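Local coordinates for NanU sialic acid binding protein (Bacteroides fragilis, PDB 4L7T) that binds sialic acid with high affinity as a SusD-family protein of the outer membrane, probably working together with the transporter NanO, at residues V68-E73 and Q293-S298. Sequence-based numbering, arbitrary orientation.
Sequences VPFGGE and QAYMTS
A type I beta turn from Pro-69 to Gly-72, in the loop after strand 65-67, receives Tyr-295 from the short surface helix 293-299. Gly-71 lies against one face of the phenol ring: its CA sits 3.8 Å from the centroid of the Tyr-295 ring, almost on the ring normal, a CH-pi contact. Glycine suits this place because, without a CB, its CA can lie directly over the ring centre. Tyr-295 holds CG between its backbone N and carbonyl carbon (chi1 63°), which carries the ring across to the turn. Just past the turn, Tyr-295 OH donates to Glu-73 OE2 at 2.6 Å, meeting the syn side of a carboxylate that is turned 73° from the ring plane. Glu-73 reaches the hydroxyl through a bend at chi2, and its OE2 also accepts from the backbone N of Ile-320. Phe-70 fills the apolar side: its CE1 lies 3.7 Å from Tyr-295 CE1, the rings meeting obliquely, while Met-296 SD comes to the edge of the Phe-70 ring, 4.0 Å from Phe-70 CZ, as a Met-aromatic contact. Two donors on one carboxylate oxygen would probably favour ionised Glu-73; the hydrogen bond fixes the phenol's hydroxyl end, while packing by Gly-71 and Phe-70 would restrict ring turning, tying helix to turn.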
ATOM      1  N   VAL A  68     -16.220  11.609  12.100  1.00 17.88           N
ATOM      2  CA  VAL A  68     -15.578  12.314  13.243  1.00 18.82           C
ATOM      3  C   VAL A  68     -14.960  11.217  14.162  1.00 16.92           C
ATOM      4  O   VAL A  68     -15.640  10.269  14.480  1.00 18.86           O
ATOM      5  CB  VAL A  68     -16.664  13.137  13.965  1.00 21.59           C
ATOM      6  CG1 VAL A  68     -16.243  13.547  15.365  1.00 26.09           C
ATOM      7  CG2 VAL A  68     -17.023  14.332  13.057  1.00 24.29           C
ATOM      8  N   PRO A  69     -13.679  11.371  14.579  1.00 16.85           N
ATOM      9  CA  PRO A  69     -13.128  10.368  15.533  1.00 16.23           C
ATOM     10  C   PRO A  69     -14.081  10.083  16.711  1.00 18.71           C
ATOM     11  O   PRO A  69     -14.557  11.021  17.399  1.00 19.43           O
ATOM     12  CB  PRO A  69     -11.805  11.001  15.963  1.00 15.43           C
ATOM     13  CG  PRO A  69     -11.350  11.771  14.705  1.00 16.28           C
ATOM     14  CD  PRO A  69     -12.667  12.388  14.219  1.00 16.55           C
ATOM     15  N   PHE A  70     -14.441   8.824  16.959  1.00 18.88           N
ATOM     16  CA  PHE A  70     -15.578   8.551  17.906  1.00 18.63           C
ATOM     17  C   PHE A  70     -15.289   9.070  19.332  1.00 18.23           C
ATOM     18  O   PHE A  70     -16.219   9.434  20.090  1.00 20.55           O
ATOM     19  CB  PHE A  70     -15.918   7.020  17.946  1.00 18.09           C
ATOM     20  CG  PHE A  70     -14.818   6.141  18.526  1.00 18.26           C
ATOM     21  CD1 PHE A  70     -14.793   5.842  19.905  1.00 19.53           C
ATOM     22  CD2 PHE A  70     -13.829   5.559  17.685  1.00 17.52           C
ATOM     23  CE1 PHE A  70     -13.795   5.044  20.475  1.00 18.42           C
ATOM     24  CE2 PHE A  70     -12.820   4.777  18.233  1.00 19.33           C
ATOM     25  CZ  PHE A  70     -12.792   4.473  19.632  1.00 19.34           C
ATOM     26  N   GLY A  71     -14.009   9.041  19.696  1.00 18.09           N
ATOM     27  CA  GLY A  71     -13.549   9.324  21.115  1.00 17.89           C
ATOM     28  C   GLY A  71     -13.347  10.799  21.385  1.00 18.15           C
ATOM     29  O   GLY A  71     -13.067  11.207  22.511  1.00 18.53           O
ATOM     30  N   GLY A  72     -13.484  11.612  20.354  1.00 17.14           N
ATOM     31  CA  GLY A  72     -13.353  13.078  20.610  1.00 17.89           C
ATOM     32  C   GLY A  72     -12.170  13.800  20.014  1.00 16.45           C
ATOM     33  O   GLY A  72     -12.086  15.073  20.079  1.00 18.14           O
ATOM     34  N   GLU A  73     -11.244  13.061  19.445  1.00 15.33           N
ATOM     35  CA  GLU A  73     -10.085  13.733  18.921  1.00 14.76           C
ATOM     36  C   GLU A  73     -10.418  14.751  17.857  1.00 13.54           C
ATOM     37  O   GLU A  73     -11.325  14.574  16.972  1.00 14.30           O
ATOM     38  CB  GLU A  73      -9.039  12.757  18.284  1.00 15.22           C
ATOM     39  CG  GLU A  73      -8.394  11.777  19.264  1.00 16.87           C
ATOM     40  CD  GLU A  73      -9.150  10.467  19.391  1.00 19.60           C
ATOM     41  OE1 GLU A  73     -10.451  10.413  19.339  1.00 18.24           O
ATOM     42  OE2 GLU A  73      -8.381   9.445  19.520  1.00 20.52           O
ATOM     43  N   GLN A 293      -5.764   5.041  25.045  1.00 20.83           N
ATOM     44  CA  GLN A 293      -6.019   4.171  26.206  1.00 22.99           C
ATOM     45  C   GLN A 293      -6.925   4.862  27.202  1.00 22.38           C
ATOM     46  O   GLN A 293      -7.870   4.254  27.719  1.00 23.71           O
ATOM     47  CB  GLN A 293      -4.670   3.755  26.829  1.00 23.72           C
ATOM     48  CG  GLN A 293      -4.775   2.804  28.043  1.00 28.72           C
ATOM     49  CD  GLN A 293      -3.406   2.515  28.578  1.00 33.50           C
ATOM     50  OE1 GLN A 293      -2.763   3.395  29.147  1.00 35.20           O
ATOM     51  NE2 GLN A 293      -2.913   1.286  28.344  1.00 33.27           N
ATOM     52  N   ALA A 294      -6.682   6.156  27.462  1.00 22.84           N
ATOM     53  CA  ALA A 294      -7.564   6.869  28.423  1.00 25.04           C
ATOM     54  C   ALA A 294      -9.088   6.730  28.159  1.00 24.73           C
ATOM     55  O   ALA A 294      -9.829   6.241  29.033  1.00 25.48           O
ATOM     56  CB  ALA A 294      -7.139   8.347  28.549  1.00 25.59           C
ATOM     57  N   TYR A 295      -9.593   7.099  26.953  1.00 23.87           N
ATOM     58  CA  TYR A 295     -11.064   6.953  26.757  1.00 22.67           C
ATOM     59  C   TYR A 295     -11.529   5.545  26.511  1.00 22.22           C
ATOM     60  O   TYR A 295     -12.709   5.203  26.758  1.00 23.36           O
ATOM     61  CB  TYR A 295     -11.703   7.966  25.739  1.00 23.34           C
ATOM     62  CG  TYR A 295     -11.183   7.807  24.298  1.00 22.08           C
ATOM     63  CD1 TYR A 295     -11.399   6.618  23.589  1.00 22.21           C
ATOM     64  CD2 TYR A 295     -10.490   8.836  23.683  1.00 21.81           C
ATOM     65  CE1 TYR A 295     -10.899   6.457  22.250  1.00 16.40           C
ATOM     66  CE2 TYR A 295     -10.014   8.696  22.376  1.00 17.28           C
ATOM     67  CZ  TYR A 295     -10.179   7.459  21.710  1.00 17.92           C
ATOM     68  OH  TYR A 295      -9.624   7.337  20.473  1.00 17.73           O
ATOM     69  N   MET A 296     -10.642   4.668  26.041  1.00 21.60           N
ATOM     70  CA  MET A 296     -11.062   3.279  25.824  1.00 22.15           C
ATOM     71  C   MET A 296     -11.339   2.684  27.214  1.00 23.43           C
ATOM     72  O   MET A 296     -12.395   2.103  27.453  1.00 22.41           O
ATOM     73  CB  MET A 296      -9.968   2.451  25.132  1.00 21.55           C
ATOM     74  CG  MET A 296      -9.848   2.783  23.606  1.00 22.04           C
ATOM     75  SD  MET A 296     -11.347   2.235  22.639  1.00 23.43           S
ATOM     76  CE  MET A 296     -10.882   0.497  22.372  1.00 23.05           C
ATOM     77  N   THR A 297     -10.376   2.872  28.116  1.00 24.34           N
ATOM     78  CA  THR A 297     -10.558   2.204  29.442  1.00 26.73           C
ATOM     79  C   THR A 297     -11.652   2.868  30.296  1.00 28.29           C
ATOM     80  O   THR A 297     -12.376   2.168  31.047  1.00 29.03           O
ATOM     81  CB  THR A 297      -9.215   1.996  30.143  1.00 27.99           C
ATOM     82  OG1 THR A 297      -8.574   3.254  30.319  1.00 27.49           O
ATOM     83  CG2 THR A 297      -8.317   1.180  29.255  1.00 31.46           C
ATOM     84  N   SER A 298     -11.872   4.174  30.110  1.00 27.18           N
ATOM     85  CA  SER A 298     -12.846   4.923  30.961  1.00 28.29           C
ATOM     86  C   SER A 298     -14.290   4.837  30.452  1.00 27.49           C
ATOM     87  O   SER A 298     -15.243   4.824  31.218  1.00 26.40           O
ATOM     88  CB  SER A 298     -12.392   6.397  31.091  1.00 27.91           C
ATOM     89  OG  SER A 298     -12.588   7.097  29.856  1.00 32.26           O
TER